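Local coordinates for adhesion and penetration protein autotransporter (Haemophilus influenzae, PDB 3SYJ) that promotes adherence to and invasion of host cells, is probably a serine protease, and self-associates through its beta-helical passenger domain in bacterial aggregation, at residues H783-D788 / A798-P803; T819-Y824 / R849-T854. All coordinates share one frame; numbering follows the deposited sequence.

Contact 1 (783-788 / 798-803) and contact 2 (819-824 / 849-854) lie in successive turns near the C-terminal end of the passenger beta-helix, their centres about 10 Å apart. Neither is wholly interior. Contact 1 has a buried aliphatic-aromatic centre, a partly exposed border and no exposed residue; its single hydrogen bond runs from an indole to a backbone carbonyl. Contact 2, where a loop meets the start of a strand, is nearer the surface, with A823 and R849 exposed, and is mainly polar, with two leucines on its inner side. Parallel strands 799-801 and 816-819 join the two: W800 O and M802 N probably hydrogen-bond to T819 N and O, and M802 CE packs against both L820 CD2 and L853 CB.

Contact 1 of 2, residues H783-D788 / A798-P803; sequences HQIQGD and ATWTMP
With CG anti to the backbone N (chi1 175°), W800 swings its indole across to I785, whose CG1 lies beside its own backbone N and extends with CD1 over the ring. The evidence for a CH-pi contact is direct: I785 CD1 stands 3.9 Å from the centroid of the six-membered ring of W800, only 11° off the ring normal. I785 CG1 is 3.7 Å from W800 CZ2, and CB also reaches the benzo ring. M802 CA, two residues on in the same segment, lies over the opposite face, toward the pyrrole rim. W800 NE1 donates to H783 O over 2.8 Å with an N-H...O angle of 159°; this hydrogen bond at the ring edge, with the packing on the faces, restrains the rotation of the indole. The oxygen lies close to the indole plane and the donor nearly in line with the C=O bond, which satisfies the one polar atom of this buried side chain. At the partly exposed border, P803 CG sits 3.3 Å from H783 C, and Q784 CG reaches the same P803 CG at 3.6 Å. The segments meet side chain to side chain at I785 and W800 and side chain to backbone at H783, with no backbone-to-backbone hydrogen bond between them. Their strands belong to different faces of the beta-helix. Strand 785-787 is flanked by parallel strand 766-768 and by 806-808, to which G787 is joined by a backbone hydrogen bond with T807. Strand 799-801 lies between 780-781 and 816-819; L808 touches both I785 and W800, while F781 and I818 meet the indole from the neighbouring turns.

Contact 2 of 2, residues T819-Y824 / R849-T854; sequences TLNSAY and RFNTLT
This is a mainly polar loop-to-strand contact in the C-terminal part of the beta-helix, joining the loop after strand 816-819 to the residues leading into strand 852-855, on either side of an unmodelled segment. N821 and N851 carry it. A chi1 of -161° turns the N821 amide away from its own N and toward R849: N821 ND2 donates to R849 O at 2.8 Å, tilted from the carbonyl plane. N821 OD1 accepts A823 N at 2.9 Å, forming an Asx turn, and takes a weak bond from R849 NH1 at the guanidinium edge, the two planar groups being perpendicular. From the other segment, N851 ND2 gives a straighter bond to L820 O, 3.1 Å long at 160°, in the carbonyl plane on a lone pair. A water accepts from S822 N (2.7 Å) and, weakly, from N851 ND2. On the inner side L820 CD2 packs 3.7 Å from L853 CB, beside M802. D877 of strand 875-881 accepts from both N821 ND2 and N851 N. Both hydrogens of the buried N821 amide nitrogen can thus be used, its oxygen takes A823 N and, weakly, R849 NH1, and this bonding defines which way round the amide sits.

Contact 1 of 2, residues H783-D788 / A798-P803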
loop_
_atom_site.group_PDB
_atom_site.type_symbol
_atom_site.label_atom_id
_atom_site.label_comp_id
_atom_site.label_asym_id
_atom_site.label_seq_id
_atom_site.Cartn_x
_atom_site.Cartn_y
_atom_site.Cartn_z
ATOM N N HIS A 783 -9.553 1.840 -12.976
ATOM C CA HIS A 783 -8.890 1.293 -11.796
ATOM C C HIS A 783 -9.571 0.031 -11.261
ATOM O O HIS A 783 -10.439 -0.543 -11.914
ATOM C CB HIS A 783 -8.736 2.365 -10.710
ATOM C CG HIS A 783 -7.832 3.491 -11.109
ATOM N ND1 HIS A 783 -6.506 3.550 -10.739
ATOM C CD2 HIS A 783 -8.059 4.591 -11.866
ATOM C CE1 HIS A 783 -5.957 4.642 -11.242
ATOM N NE2 HIS A 783 -6.879 5.289 -11.931
ATOM N N GLN A 784 -9.156 -0.401 -10.077
ATOM C CA GLN A 784 -9.578 -1.692 -9.539
ATOM C C GLN A 784 -10.905 -1.609 -8.786
ATOM O O GLN A 784 -11.152 -0.651 -8.055
ATOM C CB GLN A 784 -8.478 -2.276 -8.631
ATOM C CG GLN A 784 -7.199 -2.688 -9.378
ATOM C CD GLN A 784 -6.015 -3.011 -8.455
ATOM O OE1 GLN A 784 -6.192 -3.432 -7.309
ATOM N NE2 GLN A 784 -4.798 -2.812 -8.965
ATOM N N ILE A 785 -11.763 -2.608 -8.982
ATOM C CA ILE A 785 -12.945 -2.765 -8.132
ATOM C C ILE A 785 -12.987 -4.157 -7.505
ATOM O O ILE A 785 -12.926 -5.165 -8.204
ATOM C CB ILE A 785 -14.265 -2.528 -8.885
ATOM C CG1 ILE A 785 -14.233 -1.197 -9.631
ATOM C CG2 ILE A 785 -15.429 -2.546 -7.908
ATOM C CD1 ILE A 785 -15.515 -0.897 -10.367
ATOM N N GLN A 786 -13.098 -4.201 -6.184
ATOM C CA GLN A 786 -13.139 -5.459 -5.449
ATOM C C GLN A 786 -14.421 -5.539 -4.631
ATOM O O GLN A 786 -14.683 -4.687 -3.782
ATOM C CB GLN A 786 -11.913 -5.577 -4.536
ATOM C CG GLN A 786 -12.114 -6.434 -3.289
ATOM C CD GLN A 786 -12.056 -7.921 -3.577
ATOM O OE1 GLN A 786 -11.286 -8.373 -4.429
ATOM N NE2 GLN A 786 -12.872 -8.694 -2.861
ATOM N N GLY A 787 -15.228 -6.560 -4.893
ATOM C CA GLY A 787 -16.476 -6.732 -4.176
ATOM C C GLY A 787 -16.720 -8.178 -3.798
ATOM O O GLY A 787 -16.628 -9.069 -4.636
ATOM N N ASP A 788 -17.030 -8.419 -2.531
ATOM C CA ASP A 788 -17.313 -9.779 -2.098
ATOM C C ASP A 788 -18.743 -9.964 -1.614
ATOM O O ASP A 788 -19.596 -9.096 -1.799
ATOM C CB ASP A 788 -16.294 -10.273 -1.063
ATOM C CG ASP A 788 -16.092 -9.297 0.076
ATOM O OD1 ASP A 788 -17.059 -9.071 0.841
ATOM O OD2 ASP A 788 -14.959 -8.773 0.216
ATOM N N ALA A 798 -21.600 3.518 -18.900
ATOM C CA ALA A 798 -20.228 3.628 -18.419
ATOM C C ALA A 798 -19.278 2.663 -19.112
ATOM O O ALA A 798 -19.679 1.611 -19.598
ATOM C CB ALA A 798 -20.183 3.407 -16.915
ATOM N N THR A 799 -18.009 3.035 -19.159
ATOM C CA THR A 799 -16.974 2.122 -19.607
ATOM C C THR A 799 -15.994 1.897 -18.461
ATOM O O THR A 799 -15.682 2.822 -17.703
ATOM C CB THR A 799 -16.225 2.658 -20.842
ATOM O OG1 THR A 799 -15.589 3.902 -20.522
ATOM C CG2 THR A 799 -17.186 2.863 -22.001
ATOM N N TRP A 800 -15.522 0.664 -18.331
ATOM C CA TRP A 800 -14.549 0.320 -17.304
ATOM C C TRP A 800 -13.411 -0.498 -17.900
ATOM O O TRP A 800 -13.639 -1.563 -18.476
ATOM C CB TRP A 800 -15.229 -0.464 -16.182
ATOM C CG TRP A 800 -14.294 -0.962 -15.133
ATOM C CD1 TRP A 800 -13.117 -0.393 -14.746
ATOM C CD2 TRP A 800 -14.468 -2.121 -14.314
ATOM N NE1 TRP A 800 -12.539 -1.133 -13.745
ATOM C CE2 TRP A 800 -13.351 -2.199 -13.458
ATOM C CE3 TRP A 800 -15.461 -3.105 -14.219
ATOM C CZ2 TRP A 800 -13.197 -3.223 -12.519
ATOM C CZ3 TRP A 800 -15.304 -4.119 -13.288
ATOM C CH2 TRP A 800 -14.181 -4.170 -12.451
ATOM N N THR A 801 -12.190 0.010 -17.772
ATOM C CA THR A 801 -11.009 -0.726 -18.218
ATOM C C THR A 801 -10.271 -1.343 -17.030
ATOM O O THR A 801 -9.538 -0.662 -16.310
ATOM C CB THR A 801 -10.045 0.160 -19.029
ATOM O OG1 THR A 801 -10.663 0.518 -20.267
ATOM C CG2 THR A 801 -8.751 -0.586 -19.321
ATOM N N MET A 802 -10.482 -2.639 -16.839
ATOM C CA MET A 802 -9.885 -3.390 -15.744
ATOM C C MET A 802 -8.364 -3.352 -15.837
ATOM O O MET A 802 -7.806 -3.507 -16.921
ATOM C CB MET A 802 -10.367 -4.834 -15.813
ATOM C CG MET A 802 -10.559 -5.509 -14.479
ATOM S SD MET A 802 -11.312 -7.123 -14.734
ATOM C CE MET A 802 -12.648 -6.668 -15.824
ATOM N N PRO A 803 -7.686 -3.144 -14.696
ATOM C CA PRO A 803 -6.222 -3.054 -14.659
ATOM C C PRO A 803 -5.552 -4.401 -14.382
ATOM O O PRO A 803 -4.386 -4.589 -14.736
ATOM C CB PRO A 803 -5.960 -2.105 -13.477
ATOM C CG PRO A 803 -7.333 -1.801 -12.865
ATOM C CD PRO A 803 -8.274 -2.832 -13.386
#

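Contact 2 of 2, residues T819-Y824 / R849-T854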
loop_
_atom_site.group_PDB
_atom_site.type_symbol
_atom_site.label_atom_id
_atom_site.label_comp_id
_atom_site.label_asym_id
_atom_site.label_seq_id
_atom_site.Cartn_x
_atom_site.Cartn_y
_atom_site.Cartn_z
ATOM N N THR A 819 -13.831 -3.414 -20.543
ATOM C CA THR A 819 -12.633 -3.880 -21.221
ATOM C C THR A 819 -11.755 -4.639 -20.234
ATOM O O THR A 819 -11.235 -4.058 -19.278
ATOM C CB THR A 819 -11.850 -2.712 -21.817
ATOM O OG1 THR A 819 -12.739 -1.896 -22.588
ATOM C CG2 THR A 819 -10.728 -3.219 -22.702
ATOM N N LEU A 820 -11.590 -5.938 -20.470
ATOM C CA LEU A 820 -10.944 -6.825 -19.506
ATOM C C LEU A 820 -9.450 -6.566 -19.357
ATOM O O LEU A 820 -8.846 -6.946 -18.358
ATOM C CB LEU A 820 -11.176 -8.290 -19.888
ATOM C CG LEU A 820 -12.603 -8.843 -19.820
ATOM C CD1 LEU A 820 -12.613 -10.322 -20.169
ATOM C CD2 LEU A 820 -13.192 -8.633 -18.442
ATOM N N ASN A 821 -8.861 -5.918 -20.353
ATOM C CA ASN A 821 -7.417 -5.722 -20.388
ATOM C C ASN A 821 -7.026 -4.376 -20.983
ATOM O O ASN A 821 -7.560 -3.953 -22.019
ATOM C CB ASN A 821 -6.748 -6.859 -21.170
ATOM C CG ASN A 821 -5.261 -6.983 -20.872
ATOM O OD1 ASN A 821 -4.475 -6.077 -21.160
ATOM N ND2 ASN A 821 -4.868 -8.116 -20.300
ATOM N N SER A 822 -6.078 -3.715 -20.325
ATOM C CA SER A 822 -5.610 -2.395 -20.741
ATOM C C SER A 822 -4.920 -2.406 -22.106
ATOM O O SER A 822 -4.686 -1.356 -22.701
ATOM C CB SER A 822 -4.663 -1.817 -19.685
ATOM O OG SER A 822 -3.468 -2.582 -19.603
ATOM N N ALA A 823 -4.601 -3.595 -22.601
ATOM C CA ALA A 823 -3.887 -3.721 -23.865
ATOM C C ALA A 823 -4.836 -3.674 -25.057
ATOM O O ALA A 823 -4.405 -3.664 -26.212
ATOM C CB ALA A 823 -3.069 -5.001 -23.886
ATOM N N TYR A 824 -6.130 -3.633 -24.772
ATOM C CA TYR A 824 -7.135 -3.724 -25.819
ATOM C C TYR A 824 -7.055 -2.596 -26.851
ATOM O O TYR A 824 -7.393 -2.802 -28.016
ATOM C CB TYR A 824 -8.531 -3.807 -25.202
ATOM C CG TYR A 824 -9.648 -3.972 -26.208
ATOM C CD1 TYR A 824 -10.087 -5.238 -26.593
ATOM C CD2 TYR A 824 -10.272 -2.864 -26.763
ATOM C CE1 TYR A 824 -11.113 -5.389 -27.508
ATOM C CE2 TYR A 824 -11.295 -3.005 -27.674
ATOM C CZ TYR A 824 -11.711 -4.265 -28.044
ATOM O OH TYR A 824 -12.728 -4.393 -28.954
ATOM N N ARG A 849 -0.138 -10.872 -18.175
ATOM C CA ARG A 849 -0.468 -10.379 -19.510
ATOM C C ARG A 849 -1.965 -10.465 -19.822
ATOM O O ARG A 849 -2.513 -9.594 -20.492
ATOM C CB ARG A 849 0.344 -11.122 -20.574
ATOM C CG ARG A 849 -0.196 -10.980 -21.990
ATOM C CD ARG A 849 -0.129 -9.543 -22.488
ATOM N NE ARG A 849 -0.952 -9.360 -23.683
ATOM C CZ ARG A 849 -2.055 -8.613 -23.733
ATOM N NH1 ARG A 849 -2.463 -7.955 -22.657
ATOM N NH2 ARG A 849 -2.745 -8.510 -24.864
ATOM N N PHE A 850 -2.626 -11.516 -19.345
ATOM C CA PHE A 850 -4.066 -11.653 -19.556
ATOM C C PHE A 850 -4.821 -11.609 -18.236
ATOM O O PHE A 850 -4.336 -12.097 -17.209
ATOM C CB PHE A 850 -4.396 -12.938 -20.323
ATOM C CG PHE A 850 -3.927 -12.927 -21.749
ATOM C CD1 PHE A 850 -4.550 -12.121 -22.689
ATOM C CD2 PHE A 850 -2.865 -13.720 -22.150
ATOM C CE1 PHE A 850 -4.123 -12.107 -24.004
ATOM C CE2 PHE A 850 -2.430 -13.712 -23.465
ATOM C CZ PHE A 850 -3.060 -12.904 -24.393
ATOM N N ASN A 851 -6.012 -11.019 -18.269
ATOM C CA ASN A 851 -6.800 -10.821 -17.057
ATOM C C ASN A 851 -8.067 -11.656 -17.019
ATOM O O ASN A 851 -8.578 -12.087 -18.054
ATOM C CB ASN A 851 -7.161 -9.345 -16.890
ATOM C CG ASN A 851 -5.945 -8.469 -16.691
ATOM O OD1 ASN A 851 -4.928 -8.908 -16.147
ATOM N ND2 ASN A 851 -6.042 -7.220 -17.129
ATOM N N THR A 852 -8.572 -11.869 -15.810
ATOM C CA THR A 852 -9.827 -12.573 -15.605
ATOM C C THR A 852 -10.736 -11.756 -14.697
ATOM O O THR A 852 -10.323 -11.301 -13.630
ATOM C CB THR A 852 -9.599 -13.961 -14.965
ATOM O OG1 THR A 852 -8.808 -14.775 -15.841
ATOM C CG2 THR A 852 -10.927 -14.654 -14.691
ATOM N N LEU A 853 -11.972 -11.559 -15.132
ATOM C CA LEU A 853 -12.982 -10.981 -14.268
ATOM C C LEU A 853 -13.866 -12.102 -13.740
ATOM O O LEU A 853 -14.492 -12.823 -14.514
ATOM C CB LEU A 853 -13.814 -9.949 -15.027
ATOM C CG LEU A 853 -15.078 -9.422 -14.340
ATOM C CD1 LEU A 853 -14.775 -8.835 -12.962
ATOM C CD2 LEU A 853 -15.771 -8.400 -15.229
ATOM N N THR A 854 -13.905 -12.252 -12.422
ATOM C CA THR A 854 -14.737 -13.262 -11.786
ATOM C C THR A 854 -15.965 -12.606 -11.174
ATOM O O THR A 854 -15.841 -11.640 -10.419
ATOM C CB THR A 854 -13.967 -13.991 -10.665
ATOM O OG1 THR A 854 -12.810 -14.636 -11.210
ATOM C CG2 THR A 854 -14.855 -15.024 -9.981
HETATM O O HOH W 1 -5.030 -4.351 -17.883
#